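PDB 5A99: polyhedrin from Operophtera brumata cypovirus 19, which forms the crystalline matrix of viral polyhedra, the micrometre-sized occlusion bodies that probably shelter cypovirus particles outside the insect host. Local coordinates for residues 27-39 against 48-61. Residues are numbered along the deposited sequence; the frame is centred on the assembly and turned at random.
Sequences YSRDSYIYAHLVL and IIRAQNPRIISRSY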
loop_
_atom_site.group_PDB
_atom_site.type_symbol
_atom_site.label_atom_id
_atom_site.label_comp_id
_atom_site.label_asym_id
_atom_site.label_seq_id
_atom_site.Cartn_x
_atom_site.Cartn_y
_atom_site.Cartn_z
ATOM N N TYR A 27 -15.062 21.459 -6.587
ATOM C CA TYR A 27 -15.572 20.930 -7.854
ATOM C C TYR A 27 -14.465 20.704 -8.872
ATOM O O TYR A 27 -14.642 19.956 -9.822
ATOM C CB TYR A 27 -16.615 21.860 -8.461
ATOM C CG TYR A 27 -17.891 21.965 -7.663
ATOM C CD1 TYR A 27 -18.784 20.897 -7.594
ATOM C CD2 TYR A 27 -18.209 23.134 -6.983
ATOM C CE1 TYR A 27 -19.964 20.995 -6.860
ATOM C CE2 TYR A 27 -19.385 23.243 -6.247
ATOM C CZ TYR A 27 -20.258 22.170 -6.188
ATOM O OH TYR A 27 -21.425 22.270 -5.464
ATOM N N SER A 28 -13.331 21.363 -8.688
ATOM C CA SER A 28 -12.187 21.135 -9.566
ATOM C C SER A 28 -11.590 19.754 -9.358
ATOM O O SER A 28 -11.397 19.323 -8.220
ATOM C CB SER A 28 -11.093 22.174 -9.345
ATOM O OG SER A 28 -9.952 21.841 -10.124
ATOM N N ARG A 29 -11.295 19.070 -10.463
ATOM C CA ARG A 29 -10.650 17.764 -10.390
ATOM C C ARG A 29 -9.234 17.884 -9.838
ATOM O O ARG A 29 -8.603 16.882 -9.537
ATOM C CB ARG A 29 -10.630 17.080 -11.760
ATOM C CG ARG A 29 -11.870 16.240 -12.028
ATOM C CD ARG A 29 -13.063 17.083 -12.465
ATOM N NE ARG A 29 -14.107 16.228 -13.038
ATOM C CZ ARG A 29 -14.280 16.006 -14.337
ATOM N NH1 ARG A 29 -13.509 16.600 -15.230
ATOM N NH2 ARG A 29 -15.250 15.200 -14.747
ATOM N N ASP A 30 -8.743 19.112 -9.702
ATOM C CA ASP A 30 -7.408 19.344 -9.161
ATOM C C ASP A 30 -7.454 19.809 -7.715
ATOM O O ASP A 30 -6.502 20.404 -7.217
ATOM C CB ASP A 30 -6.669 20.381 -10.002
ATOM C CG ASP A 30 -6.709 20.060 -11.473
ATOM O OD1 ASP A 30 -6.467 18.881 -11.846
ATOM O OD2 ASP A 30 -7.009 20.987 -12.249
ATOM N N SER A 31 -8.568 19.546 -7.051
ATOM C CA SER A 31 -8.659 19.735 -5.613
ATOM C C SER A 31 -8.688 18.349 -4.979
ATOM O O SER A 31 -8.571 17.343 -5.672
ATOM C CB SER A 31 -9.909 20.538 -5.233
ATOM O OG SER A 31 -11.094 19.790 -5.404
ATOM N N TYR A 32 -8.861 18.299 -3.669
ATOM C CA TYR A 32 -8.847 17.027 -2.969
ATOM C C TYR A 32 -10.205 16.579 -2.434
ATOM O O TYR A 32 -11.081 17.388 -2.113
ATOM C CB TYR A 32 -7.852 17.089 -1.814
ATOM C CG TYR A 32 -6.440 16.842 -2.271
ATOM C CD1 TYR A 32 -5.675 17.875 -2.782
ATOM C CD2 TYR A 32 -5.883 15.576 -2.216
ATOM C CE1 TYR A 32 -4.388 17.660 -3.215
ATOM C CE2 TYR A 32 -4.603 15.346 -2.644
ATOM C CZ TYR A 32 -3.856 16.399 -3.148
ATOM O OH TYR A 32 -2.572 16.208 -3.573
ATOM N N ILE A 33 -10.365 15.266 -2.338
ATOM C CA ILE A 33 -11.405 14.713 -1.495
ATOM C C ILE A 33 -10.683 14.114 -0.301
ATOM O O ILE A 33 -9.524 13.673 -0.401
ATOM C CB ILE A 33 -12.310 13.674 -2.204
ATOM C CG1 ILE A 33 -11.483 12.565 -2.838
ATOM C CG2 ILE A 33 -13.173 14.350 -3.247
ATOM C CD1 ILE A 33 -12.330 11.465 -3.470
ATOM N N TYR A 34 -11.367 14.141 0.834
ATOM C CA TYR A 34 -10.769 13.735 2.096
ATOM C C TYR A 34 -11.645 12.705 2.782
ATOM O O TYR A 34 -12.880 12.767 2.727
ATOM C CB TYR A 34 -10.556 14.946 3.024
ATOM C CG TYR A 34 -9.638 15.986 2.452
ATOM C CD1 TYR A 34 -8.260 15.834 2.519
ATOM C CD2 TYR A 34 -10.145 17.120 1.833
ATOM C CE1 TYR A 34 -7.419 16.777 1.985
ATOM C CE2 TYR A 34 -9.310 18.068 1.302
ATOM C CZ TYR A 34 -7.948 17.899 1.391
ATOM O OH TYR A 34 -7.116 18.847 0.858
ATOM N N ALA A 35 -10.973 11.755 3.420
ATOM C CA ALA A 35 -11.614 10.732 4.220
ATOM C C ALA A 35 -10.848 10.598 5.539
ATOM O O ALA A 35 -9.669 10.234 5.550
ATOM C CB ALA A 35 -11.638 9.413 3.470
ATOM N N HIS A 36 -11.525 10.908 6.639
ATOM C CA HIS A 36 -10.932 10.810 7.967
ATOM C C HIS A 36 -11.527 9.647 8.727
ATOM O O HIS A 36 -12.745 9.517 8.825
ATOM C CB HIS A 36 -11.187 12.075 8.774
ATOM C CG HIS A 36 -10.244 13.197 8.471
ATOM N ND1 HIS A 36 -10.532 14.176 7.550
ATOM C CD2 HIS A 36 -9.029 13.508 8.986
ATOM C CE1 HIS A 36 -9.532 15.039 7.498
ATOM N NE2 HIS A 36 -8.602 14.650 8.353
ATOM N N LEU A 37 -10.661 8.810 9.278
ATOM C CA LEU A 37 -11.102 7.808 10.217
ATOM C C LEU A 37 -10.588 8.251 11.581
ATOM O O LEU A 37 -9.378 8.297 11.821
ATOM C CB LEU A 37 -10.575 6.427 9.826
ATOM C CG LEU A 37 -10.934 5.282 10.775
ATOM C CD1 LEU A 37 -12.428 5.222 11.047
ATOM C CD2 LEU A 37 -10.427 3.947 10.204
ATOM N N VAL A 38 -11.518 8.629 12.447
ATOM C CA VAL A 38 -11.171 9.150 13.759
ATOM C C VAL A 38 -11.498 8.090 14.788
ATOM O O VAL A 38 -12.636 7.634 14.883
ATOM C CB VAL A 38 -11.957 10.419 14.087
ATOM C CG1 VAL A 38 -11.515 11.004 15.460
ATOM C CG2 VAL A 38 -11.797 11.424 12.980
ATOM N N LEU A 39 -10.498 7.703 15.558
ATOM C CA LEU A 39 -10.678 6.652 16.555
ATOM C C LEU A 39 -10.577 7.224 17.958
ATOM O O LEU A 39 -9.569 7.830 18.324
ATOM C CB LEU A 39 -9.633 5.558 16.345
ATOM C CG LEU A 39 -9.663 5.006 14.917
ATOM C CD1 LEU A 39 -8.457 4.148 14.604
ATOM C CD2 LEU A 39 -10.948 4.222 14.711
ATOM N N ILE A 48 -6.200 9.902 14.678
ATOM C CA ILE A 48 -6.754 10.371 13.416
ATOM C C ILE A 48 -5.985 9.767 12.257
ATOM O O ILE A 48 -4.759 9.807 12.210
ATOM C CB ILE A 48 -6.708 11.923 13.326
ATOM C CG1 ILE A 48 -7.434 12.536 14.522
ATOM C CG2 ILE A 48 -7.322 12.422 12.015
ATOM C CD1 ILE A 48 -7.532 14.057 14.489
ATOM N N ILE A 49 -6.723 9.173 11.332
ATOM C CA ILE A 49 -6.150 8.667 10.091
ATOM C C ILE A 49 -6.826 9.440 8.970
ATOM O O ILE A 49 -8.049 9.405 8.842
ATOM C CB ILE A 49 -6.398 7.159 9.933
ATOM C CG1 ILE A 49 -5.717 6.383 11.065
ATOM C CG2 ILE A 49 -5.867 6.650 8.604
ATOM C CD1 ILE A 49 -6.034 4.924 11.065
ATOM N N ARG A 50 -6.039 10.179 8.195
ATOM C CA ARG A 50 -6.565 10.876 7.034
ATOM C C ARG A 50 -6.040 10.286 5.744
ATOM O O ARG A 50 -4.824 10.189 5.522
ATOM C CB ARG A 50 -6.232 12.362 7.041
ATOM C CG ARG A 50 -6.853 13.099 5.854
ATOM C CD ARG A 50 -6.524 14.576 5.842
ATOM N NE ARG A 50 -5.202 14.882 5.292
ATOM C CZ ARG A 50 -4.278 15.615 5.912
ATOM N NH1 ARG A 50 -4.512 16.083 7.134
ATOM N NH2 ARG A 50 -3.114 15.878 5.308
ATOM N N ALA A 51 -6.980 9.929 4.886
ATOM C CA ALA A 51 -6.678 9.561 3.511
ATOM C C ALA A 51 -7.125 10.708 2.617
ATOM O O ALA A 51 -8.116 11.389 2.907
ATOM C CB ALA A 51 -7.400 8.308 3.140
ATOM N N GLN A 52 -6.407 10.912 1.529
ATOM C CA GLN A 52 -6.753 11.965 0.592
ATOM C C GLN A 52 -6.244 11.654 -0.803
ATOM O O GLN A 52 -5.231 10.968 -0.983
ATOM C CB GLN A 52 -6.181 13.305 1.062
ATOM C CG GLN A 52 -4.676 13.420 0.935
ATOM C CD GLN A 52 -4.111 14.668 1.611
ATOM O OE1 GLN A 52 -4.621 15.122 2.637
ATOM N NE2 GLN A 52 -3.038 15.213 1.041
ATOM N N ASN A 53 -6.946 12.196 -1.789
ATOM C CA ASN A 53 -6.620 11.966 -3.176
ATOM C C ASN A 53 -7.378 12.958 -4.056
ATOM O O ASN A 53 -8.489 13.388 -3.713
ATOM C CB ASN A 53 -6.988 10.527 -3.552
ATOM C CG ASN A 53 -6.397 10.099 -4.879
ATOM O OD1 ASN A 53 -7.018 10.258 -5.939
ATOM N ND2 ASN A 53 -5.187 9.554 -4.833
ATOM N N PRO A 54 -6.786 13.335 -5.192
ATOM C CA PRO A 54 -7.541 14.273 -6.031
ATOM C C PRO A 54 -8.774 13.641 -6.657
ATOM O O PRO A 54 -9.670 14.373 -7.081
ATOM C CB PRO A 54 -6.531 14.702 -7.107
ATOM C CG PRO A 54 -5.387 13.762 -7.007
ATOM C CD PRO A 54 -5.529 12.890 -5.816
ATOM N N ARG A 55 -8.855 12.313 -6.664
ATOM C CA ARG A 55 -9.900 11.627 -7.433
ATOM C C ARG A 55 -10.582 10.458 -6.731
ATOM O O ARG A 55 -11.806 10.350 -6.753
ATOM C CB ARG A 55 -9.313 11.119 -8.742
ATOM C CG ARG A 55 -9.000 12.209 -9.736
ATOM C CD ARG A 55 -8.509 11.613 -11.033
ATOM N NE ARG A 55 -8.235 12.642 -12.024
ATOM C CZ ARG A 55 -8.142 12.411 -13.331
ATOM N NH1 ARG A 55 -8.310 11.178 -13.812
ATOM N NH2 ARG A 55 -7.888 13.417 -14.155
ATOM N N ILE A 56 -9.798 9.572 -6.123
ATOM C CA ILE A 56 -10.339 8.315 -5.649
ATOM C C ILE A 56 -9.602 7.810 -4.418
ATOM O O ILE A 56 -8.377 7.889 -4.321
ATOM C CB ILE A 56 -10.336 7.236 -6.789
ATOM C CG1 ILE A 56 -11.106 5.976 -6.350
ATOM C CG2 ILE A 56 -8.911 6.902 -7.238
ATOM C CD1 ILE A 56 -11.288 4.930 -7.463
ATOM N N ILE A 57 -10.372 7.288 -3.473
ATOM C CA ILE A 57 -9.820 6.782 -2.233
ATOM C C ILE A 57 -10.379 5.388 -1.977
ATOM O O ILE A 57 -11.593 5.211 -1.882
ATOM C CB ILE A 57 -10.162 7.729 -1.047
ATOM C CG1 ILE A 57 -9.454 9.080 -1.208
ATOM C CG2 ILE A 57 -9.785 7.091 0.298
ATOM C CD1 ILE A 57 -9.752 10.076 -0.075
ATOM N N SER A 58 -9.486 4.401 -1.910
ATOM C CA SER A 58 -9.821 3.056 -1.436
ATOM C C SER A 58 -8.810 2.652 -0.368
ATOM O O SER A 58 -7.616 2.594 -0.644
ATOM C CB SER A 58 -9.785 2.054 -2.595
ATOM O OG SER A 58 -9.810 0.718 -2.129
ATOM N N ARG A 59 -9.278 2.372 0.848
ATOM C CA ARG A 59 -8.375 2.083 1.953
ATOM C C ARG A 59 -8.889 0.963 2.817
ATOM O O ARG A 59 -10.093 0.794 2.975
ATOM C CB ARG A 59 -8.197 3.312 2.851
ATOM C CG ARG A 59 -7.700 4.537 2.137
ATOM C CD ARG A 59 -6.217 4.458 1.836
ATOM N NE ARG A 59 -5.749 5.727 1.299
ATOM C CZ ARG A 59 -5.867 6.086 0.020
ATOM N NH1 ARG A 59 -6.409 5.256 -0.862
ATOM N NH2 ARG A 59 -5.424 7.268 -0.376
ATOM N N SER A 60 -7.968 0.216 3.412
ATOM C CA SER A 60 -8.351 -0.730 4.446
ATOM C C SER A 60 -7.293 -0.731 5.544
ATOM O O SER A 60 -6.103 -0.436 5.310
ATOM C CB SER A 60 -8.611 -2.135 3.867
ATOM O OG SER A 60 -7.452 -2.663 3.250
ATOM N N TYR A 61 -7.742 -1.015 6.760
ATOM C CA TYR A 61 -6.880 -0.976 7.921
ATOM C C TYR A 61 -7.103 -2.234 8.735
ATOM O O TYR A 61 -8.230 -2.578 9.084
ATOM C CB TYR A 61 -7.156 0.289 8.734
ATOM C CG TYR A 61 -6.986 1.530 7.901
ATOM C CD1 TYR A 61 -5.750 2.152 7.772
ATOM C CD2 TYR A 61 -8.065 2.069 7.214
ATOM C CE1 TYR A 61 -5.598 3.281 6.980
ATOM C CE2 TYR A 61 -7.922 3.196 6.429
ATOM C CZ TYR A 61 -6.687 3.794 6.308
ATOM O OH TYR A 61 -6.560 4.918 5.520
HETATM O O HOH W 1 -7.080 15.179 -10.976
#
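His-36 and Arg-50 rise together from a non-hydrogen-bonded pair of the antiparallel strands 33-39 and 48-53. The arginine's aliphatic stem runs over one face of the imidazole, Arg-50 CG standing 3.7 Å from the centroid of the His-36 ring in a CH-pi contact, while Ile-48 CG2 meets the ring's edge, 3.6 Å from His-36 CD2. Beyond this stem the Arg-50 chain bends (chi3 81°) and turns its guanidinium forward along its own strand, toward Gln-52, where Arg-50 NE donates to Gln-52 OE1 at 2.7 Å. Gln-52 OE1 also lies in the plane of the Tyr-34 ring, at its edge, 3.3 Å from Tyr-34 CE1; amide and ring planes stand 77° apart. Tyr-232 OH bonds both His-36 NE2 and Arg-50 NH1, and Arg-50 NH2 and Gln-52 NE2 reach carbonyls of Asn-132 and Asn-133 of a second subunit, so the polar part of this face is tied to a neighbouring subunit.

Six backbone hydrogen bonds join the pairs Ile-33/Asn-53, Ala-35/Ala-51 and Leu-37/Ile-49, whose side chains occupy the other, largely apolar face. There Ile-57 and Ile-33 run past one another head to tail, with Ile-57 CD1 4.1 Å from Ala-35 CB, and Leu-37 CD2 meets the Tyr-61 ring. Asn-53 pins the turn between strands 48-53 and 56-61: its OD1 accepts hydrogen bonds from the backbone N of Arg-55 and of Ile-56, both at 2.9 Å, from opposite faces of the amide plane. An antiparallel beta hairpin thus leads through an Asx turn into a strand of a second sheet, which packs across the hairpin's apolar face as in a layered beta sandwich.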